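Side-chain contacts in endoglucanase (Thermotoga maritima, PDB 1VHO), which belongs to the M42 metallopeptidase family and is probably an aminopeptidase that uses two divalent metal ions per subunit: residues 47-52 / 209-214; 22-27 / 66-71; 223-228 / 289-294. All blocks are in the same frame, centred on the assembly; numbering follows the deposited sequence.

Interaction 1: residues 47-52 / 209-214; sequences HGSLIG and LGALTG
Ile51 has the largest share of this contact, reaching from its strand to Ala211 and Leu212 on the helix. Its two branches do separate work. CD1 ends 3.5 Å from Ala211 O. With CG1 anti to the carbonyl carbon (chi1 -67°), CG2 stands anti to the backbone N and meets Leu212 CD1 at 4.1 Å. The Ile51 and Leu212 side chains cross at about a right angle. Leu212 leaves its backbone pointing away from the strand, yet its branched end swings back and CD1 makes the touch. Ala211 offers its methyl to Ser49, with CB 4.0 Å from Ser49 OG. That hydroxyl has its polar partners elsewhere: it is hydrogen-bonded to Glu205 OE2 and to Val202 N. Glu205 is a predicted zinc ligand, so the bond is consistent with a second-shell role for Ser49. A cacodylate ion, probably from the crystallisation liquor, lies about 4 Å from the Ala211 side chain (nearest atoms). The contact is buried and largely apolar. It lays helix 208-213 over one face of the mixed sheet, where strand 50-54 runs between strands 41-44 and 195-201. Ala211 also packs on Val199 and Ser201 of strand 195-201. Leu50 turns the other way, onto helix 25-35.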
# COMPACT_ATOMS: atom_id res chain seq x y z
N HIS A 47 -5.07 -7.69 15.12
CA HIS A 47 -5.04 -8.19 13.75
C HIS A 47 -3.68 -7.99 13.09
O HIS A 47 -3.44 -8.53 12.00
CB HIS A 47 -6.15 -7.58 12.91
CG HIS A 47 -7.52 -8.00 13.35
ND1 HIS A 47 -8.38 -7.15 14.02
CD2 HIS A 47 -8.19 -9.17 13.22
CE1 HIS A 47 -9.51 -7.78 14.27
NE2 HIS A 47 -9.42 -9.01 13.79
N GLY A 48 -2.79 -7.22 13.71
CA GLY A 48 -1.45 -7.01 13.19
C GLY A 48 -1.18 -5.64 12.57
O GLY A 48 -0.08 -5.45 12.03
N SER A 49 -2.08 -4.68 12.76
CA SER A 49 -1.86 -3.32 12.22
C SER A 49 -0.87 -2.61 13.12
O SER A 49 -0.70 -3.02 14.30
CB SER A 49 -3.13 -2.53 12.09
OG SER A 49 -4.04 -3.03 11.13
N LEU A 50 -0.16 -1.61 12.63
CA LEU A 50 0.80 -0.89 13.41
C LEU A 50 0.43 0.60 13.48
O LEU A 50 0.08 1.18 12.45
CB LEU A 50 2.21 -1.06 12.80
CG LEU A 50 3.34 -0.28 13.45
CD1 LEU A 50 3.81 -0.95 14.74
CD2 LEU A 50 4.54 -0.14 12.50
N ILE A 51 0.41 1.16 14.67
CA ILE A 51 0.10 2.60 14.85
C ILE A 51 1.29 3.29 15.47
O ILE A 51 1.73 2.91 16.58
CB ILE A 51 -1.18 2.87 15.67
CG1 ILE A 51 -2.42 2.39 14.93
CG2 ILE A 51 -1.30 4.40 15.93
CD1 ILE A 51 -2.70 0.89 14.97
N GLY A 52 1.91 4.23 14.76
CA GLY A 52 3.08 4.96 15.32
C GLY A 52 2.50 6.19 16.04
O GLY A 52 1.63 6.85 15.41
N LEU A 209 -10.78 3.53 11.01
CA LEU A 209 -10.99 3.86 12.43
C LEU A 209 -10.81 2.61 13.29
O LEU A 209 -10.23 2.66 14.38
CB LEU A 209 -12.38 4.43 12.68
CG LEU A 209 -12.57 5.71 13.47
CD1 LEU A 209 -13.96 5.78 14.11
CD2 LEU A 209 -11.50 5.97 14.52
N GLY A 210 -11.34 1.47 12.84
CA GLY A 210 -11.17 0.24 13.60
C GLY A 210 -9.70 -0.12 13.75
O GLY A 210 -9.24 -0.61 14.79
N ALA A 211 -8.88 0.13 12.69
CA ALA A 211 -7.46 -0.21 12.88
C ALA A 211 -6.88 0.67 13.97
O ALA A 211 -6.15 0.24 14.86
CB ALA A 211 -6.69 -0.01 11.57
N LEU A 212 -7.09 1.97 13.84
CA LEU A 212 -6.55 2.90 14.83
C LEU A 212 -6.99 2.59 16.26
O LEU A 212 -6.14 2.54 17.15
CB LEU A 212 -6.98 4.33 14.46
CG LEU A 212 -6.76 5.41 15.51
CD1 LEU A 212 -5.28 5.57 15.83
CD2 LEU A 212 -7.35 6.74 15.00
N THR A 213 -8.28 2.29 16.46
CA THR A 213 -8.78 2.03 17.81
C THR A 213 -8.40 0.67 18.36
O THR A 213 -8.52 0.43 19.56
CB THR A 213 -10.27 2.28 17.99
OG1 THR A 213 -11.03 1.56 17.02
CG2 THR A 213 -10.58 3.78 17.81
N GLY A 214 -7.77 -0.17 17.53
CA GLY A 214 -7.29 -1.47 18.01
C GLY A 214 -6.03 -1.25 18.83
O GLY A 214 -5.52 -2.17 19.48

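Interaction 2: residues 22-27 / 66-71; sequences GYETNV and AHVDEI
Glu24 and Val68 form the tight part of this contact. The aliphatic stem of Glu24 does the packing: CG lies 3.8 Å from Val68 CG2, and CB is equally near that methyl. The two side chains cross at about a right angle. Val27, also buried, packs at longer range, with CG1 4.5 Å from Val68 CB. Glu24 is bent at its second torsion (chi2 93°), which turns the carboxylate off the stem and alongside Asp69. Glu24 OE2 comes to 3.6 Å from Asp69 CB. The same oxygen accepts Gly22 N at 3.0 Å, met from above the carboxylate plane, and also Gln203 N. Two backbone N-H groups thus fix the end of a buried side chain. With an alanine here, both N-H groups would probably lose their shared acceptor, and a gap would be likely to open beside Val68 CG2.

The Asp69 side of the contact is looser. Asp69 is partly exposed. Its side chain lies alongside that of Glu24, pointing the same way, and the carboxylate planes are 33° apart. Glu24 OE2 and Asp69 OD2 are 4.4 Å apart, two like charges near each other, and OD2 has its own partner in Ser21 OG.

The contact lies beside the predicted active site. His67 is a predicted zinc ligand, and the side chain of Glu24 is about 6 Å from that of Glu204 (nearest atoms), the predicted proton acceptor. Here the start of helix 25-35 is joined to the loop that leaves strand 61-67, an inner strand of the mixed sheet between 195-201 and 222-229. Helix 171-187 packs next to both segments, through Arg174 on Val27 and Cys177 on Val68.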
# COMPACT_ATOMS: atom_id res chain seq x y z
N GLY A 22 -3.58 -10.95 4.94
CA GLY A 22 -3.67 -11.96 6.00
C GLY A 22 -2.33 -12.34 6.58
O GLY A 22 -2.26 -13.03 7.62
N TYR A 23 -1.23 -12.07 5.89
CA TYR A 23 0.12 -12.46 6.31
C TYR A 23 1.08 -11.27 6.19
O TYR A 23 2.16 -11.37 5.61
CB TYR A 23 0.62 -13.61 5.39
CG TYR A 23 -0.44 -14.71 5.24
CD1 TYR A 23 -0.53 -15.72 6.20
CD2 TYR A 23 -1.35 -14.68 4.21
CE1 TYR A 23 -1.54 -16.67 6.11
CE2 TYR A 23 -2.36 -15.65 4.10
CZ TYR A 23 -2.42 -16.65 5.06
OH TYR A 23 -3.41 -17.60 4.96
N GLU A 24 0.66 -10.11 6.71
CA GLU A 24 1.46 -8.89 6.59
C GLU A 24 2.49 -8.71 7.68
O GLU A 24 3.24 -7.71 7.63
CB GLU A 24 0.50 -7.65 6.62
CG GLU A 24 -0.62 -7.71 5.61
CD GLU A 24 -1.92 -8.30 6.10
OE1 GLU A 24 -1.97 -9.04 7.08
OE2 GLU A 24 -2.96 -8.03 5.47
N THR A 25 2.79 -9.72 8.52
CA THR A 25 3.71 -9.52 9.62
C THR A 25 5.09 -9.03 9.31
O THR A 25 5.66 -8.22 10.03
CB THR A 25 3.94 -10.93 10.37
OG1 THR A 25 2.71 -11.62 10.15
CG2 THR A 25 4.18 -10.67 11.81
N ASN A 26 5.72 -9.62 8.29
CA ASN A 26 7.07 -9.20 7.95
C ASN A 26 7.13 -7.74 7.47
O ASN A 26 8.19 -7.12 7.68
CB ASN A 26 7.72 -10.16 6.95
CG ASN A 26 9.26 -10.03 7.08
OD1 ASN A 26 9.80 -9.99 8.19
ND2 ASN A 26 9.93 -9.97 5.95
N VAL A 27 6.14 -7.31 6.73
CA VAL A 27 6.12 -5.89 6.26
C VAL A 27 5.97 -4.97 7.47
O VAL A 27 6.66 -3.96 7.60
CB VAL A 27 4.96 -5.67 5.29
CG1 VAL A 27 4.89 -4.15 4.94
CG2 VAL A 27 5.15 -6.47 4.00
N ALA A 66 -2.75 4.25 5.99
CA ALA A 66 -2.30 3.61 4.74
C ALA A 66 -2.52 2.09 4.83
O ALA A 66 -2.47 1.56 5.95
CB ALA A 66 -0.82 3.90 4.51
N HIS A 67 -2.84 1.44 3.72
CA HIS A 67 -2.98 -0.02 3.73
C HIS A 67 -1.56 -0.62 3.58
O HIS A 67 -0.66 0.06 3.04
CB HIS A 67 -3.80 -0.49 2.53
CG HIS A 67 -5.21 -0.04 2.46
ND1 HIS A 67 -6.23 -0.73 3.10
CD2 HIS A 67 -5.79 1.01 1.82
CE1 HIS A 67 -7.38 -0.13 2.86
NE2 HIS A 67 -7.14 0.92 2.08
N VAL A 68 -1.37 -1.90 3.91
CA VAL A 68 -0.02 -2.46 3.82
C VAL A 68 0.07 -3.73 2.98
O VAL A 68 1.21 -4.09 2.61
CB VAL A 68 0.60 -2.81 5.19
CG1 VAL A 68 0.63 -1.64 6.17
CG2 VAL A 68 -0.10 -3.98 5.85
N ASP A 69 -1.06 -4.40 2.72
CA ASP A 69 -0.99 -5.67 2.01
C ASP A 69 -0.76 -5.60 0.54
O ASP A 69 -0.65 -4.55 -0.13
CB ASP A 69 -2.27 -6.52 2.33
CG ASP A 69 -3.53 -6.00 1.65
OD1 ASP A 69 -3.54 -4.84 1.19
OD2 ASP A 69 -4.56 -6.70 1.56
N GLU A 70 -0.65 -6.79 -0.06
CA GLU A 70 -0.48 -6.96 -1.49
C GLU A 70 -1.27 -8.21 -1.92
O GLU A 70 -1.65 -9.03 -1.07
CB GLU A 70 0.98 -7.18 -1.92
CG GLU A 70 1.59 -8.49 -1.31
CD GLU A 70 3.12 -8.41 -1.45
OE1 GLU A 70 3.65 -8.78 -2.53
OE2 GLU A 70 3.81 -7.96 -0.53
N ILE A 71 -1.42 -8.39 -3.20
CA ILE A 71 -2.16 -9.56 -3.66
C ILE A 71 -1.33 -10.82 -3.42
O ILE A 71 -0.09 -10.86 -3.35
CB ILE A 71 -2.56 -9.45 -5.13
CG1 ILE A 71 -1.35 -9.49 -6.04
CG2 ILE A 71 -3.37 -8.16 -5.36
CD1 ILE A 71 -1.39 -10.71 -6.96

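Interaction 3: residues 223-228 / 289-294; sequences AIVMDV and VQLVRN
Gln290 O, the carbonyl just ahead of Leu291, accepts two groups of Asn294. The backbone Asn294 N reaches it at 3.0 Å. Asn294 ND2 adds a weak bond at 3.3 Å. Together they close the last turn of the short helix, whose Leu291 alone touches the strand. The contact itself is wholly apolar. Leu291 has CG anti to the carbonyl carbon (chi1 -71°), and this sends its forked end to the strand. The fork spans two residues. CD1 meets Val225 CG2 at 4.0 Å, and CD2 meets Ala223 CB at 4.2 Å. Ala223 and Val225 are two apart in the strand, so they present their side chains on the same face. Each brings one methyl to its own branch of the fork. All three residues are buried, but little surface is buried between the segments.

The same strand leads to the predicted metal site. Asp227, a predicted zinc ligand, follows two residues after Val225, and its OD1 is held by a salt bridge from Arg281 NE. A cacodylate ion lies about 5 Å from the Val225 side chain (nearest atoms). It probably came from the crystallisation liquor.

Strand 222-229 runs inside the mixed sheet, between strands 61-67 and 297-304. Helix 289-293 packs on one face, where Leu291 also touches Thr298 of strand 297-304 and the loop residue Val296. Ile224 points away from this helix and packs on Leu327 of helix 317-333.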
# COMPACT_ATOMS: atom_id res chain seq x y z
N ALA A 223 -8.48 13.48 9.76
CA ALA A 223 -7.81 12.27 9.26
C ALA A 223 -7.44 12.46 7.79
O ALA A 223 -8.21 13.05 7.05
CB ALA A 223 -8.75 11.09 9.37
N ILE A 224 -6.27 11.96 7.42
CA ILE A 224 -5.86 12.04 6.01
C ILE A 224 -5.62 10.58 5.57
O ILE A 224 -4.77 9.91 6.15
CB ILE A 224 -4.66 12.93 5.79
CG1 ILE A 224 -4.89 14.34 6.46
CG2 ILE A 224 -4.39 13.09 4.29
CD1 ILE A 224 -3.77 15.34 6.04
N VAL A 225 -6.38 10.11 4.61
CA VAL A 225 -6.28 8.73 4.13
C VAL A 225 -5.42 8.74 2.87
O VAL A 225 -5.67 9.53 1.98
CB VAL A 225 -7.66 8.12 3.80
CG1 VAL A 225 -7.56 6.80 3.08
CG2 VAL A 225 -8.48 7.99 5.08
N MSE A 226 -4.48 7.80 2.79
CA MSE A 226 -3.60 7.74 1.63
C MSE A 226 -4.18 6.77 0.59
O MSE A 226 -4.64 5.69 0.98
CB MSE A 226 -2.25 7.13 2.05
CG MSE A 226 -1.46 7.86 3.11
SE MSE A 226 -0.75 9.49 2.37
CE MSE A 226 -2.16 10.70 2.84
N ASP A 227 -3.91 7.07 -0.66
CA ASP A 227 -4.34 6.14 -1.71
C ASP A 227 -3.40 6.39 -2.90
O ASP A 227 -2.41 7.12 -2.76
CB ASP A 227 -5.79 6.38 -2.11
CG ASP A 227 -6.49 5.14 -2.64
OD1 ASP A 227 -5.85 4.16 -3.07
OD2 ASP A 227 -7.74 5.12 -2.62
N VAL A 228 -3.66 5.72 -4.00
CA VAL A 228 -2.88 5.94 -5.22
C VAL A 228 -3.89 6.17 -6.36
O VAL A 228 -5.05 5.75 -6.21
CB VAL A 228 -1.95 4.78 -5.62
CG1 VAL A 228 -0.77 4.68 -4.60
CG2 VAL A 228 -2.75 3.48 -5.61
N VAL A 289 -15.98 4.75 5.61
CA VAL A 289 -17.22 4.43 6.29
C VAL A 289 -17.23 4.77 7.77
O VAL A 289 -18.05 5.60 8.19
CB VAL A 289 -17.67 2.98 6.06
CG1 VAL A 289 -18.90 2.61 6.87
CG2 VAL A 289 -17.92 2.71 4.59
N GLN A 290 -16.34 4.23 8.58
CA GLN A 290 -16.34 4.52 10.02
C GLN A 290 -16.03 5.97 10.32
O GLN A 290 -16.66 6.61 11.19
CB GLN A 290 -15.38 3.57 10.76
CG GLN A 290 -15.65 2.09 10.58
CD GLN A 290 -14.49 1.18 10.95
OE1 GLN A 290 -13.33 1.48 10.71
NE2 GLN A 290 -14.75 0.03 11.57
N LEU A 291 -15.06 6.57 9.63
CA LEU A 291 -14.66 7.94 9.84
C LEU A 291 -15.80 8.94 9.70
O LEU A 291 -15.96 9.83 10.53
CB LEU A 291 -13.51 8.31 8.89
CG LEU A 291 -12.16 7.66 9.19
CD1 LEU A 291 -11.17 7.90 8.07
CD2 LEU A 291 -11.59 8.21 10.50
N VAL A 292 -16.54 8.80 8.61
CA VAL A 292 -17.69 9.66 8.32
C VAL A 292 -18.76 9.48 9.39
O VAL A 292 -19.14 10.43 10.09
CB VAL A 292 -18.22 9.40 6.91
CG1 VAL A 292 -17.13 9.66 5.86
CG2 VAL A 292 -18.74 7.99 6.74
N ARG A 293 -19.11 8.23 9.70
CA ARG A 293 -20.11 7.93 10.72
C ARG A 293 -19.75 8.54 12.07
O ARG A 293 -20.64 8.93 12.83
CB ARG A 293 -20.32 6.43 10.87
N ASN A 294 -18.46 8.65 12.38
CA ASN A 294 -18.00 9.21 13.63
C ASN A 294 -17.69 10.68 13.56
O ASN A 294 -17.07 11.21 14.49
CB ASN A 294 -16.75 8.43 14.09
CG ASN A 294 -17.14 7.19 14.88
OD1 ASN A 294 -16.78 7.10 16.06
ND2 ASN A 294 -17.87 6.28 14.27

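In the fold
From the N terminus, residues 22-27 open interaction 2 and residues 47-52 open interaction 1. Interaction 2 closes first, at 66-71, after helix 25-35 and strands 41-44, 50-54 and 61-67. Interaction 1 closes only at 209-214, so the two cross. The long loop closed by interaction 1 includes the whole six-stranded antiparallel sheet. Interaction 3 follows in series and joins 223-228 to 289-294. All three reach the mixed sheet. Interactions 1 and 3 touch: Gln290 OE1 probably accepts Gly210 N (2.9 Å), and Leu209 packs on Leu291, so helices 208-213 and 289-293 are neighbours. Interactions 2 and 3 meet where Ala66 packs on Met226, a selenomethionine, between adjacent strands.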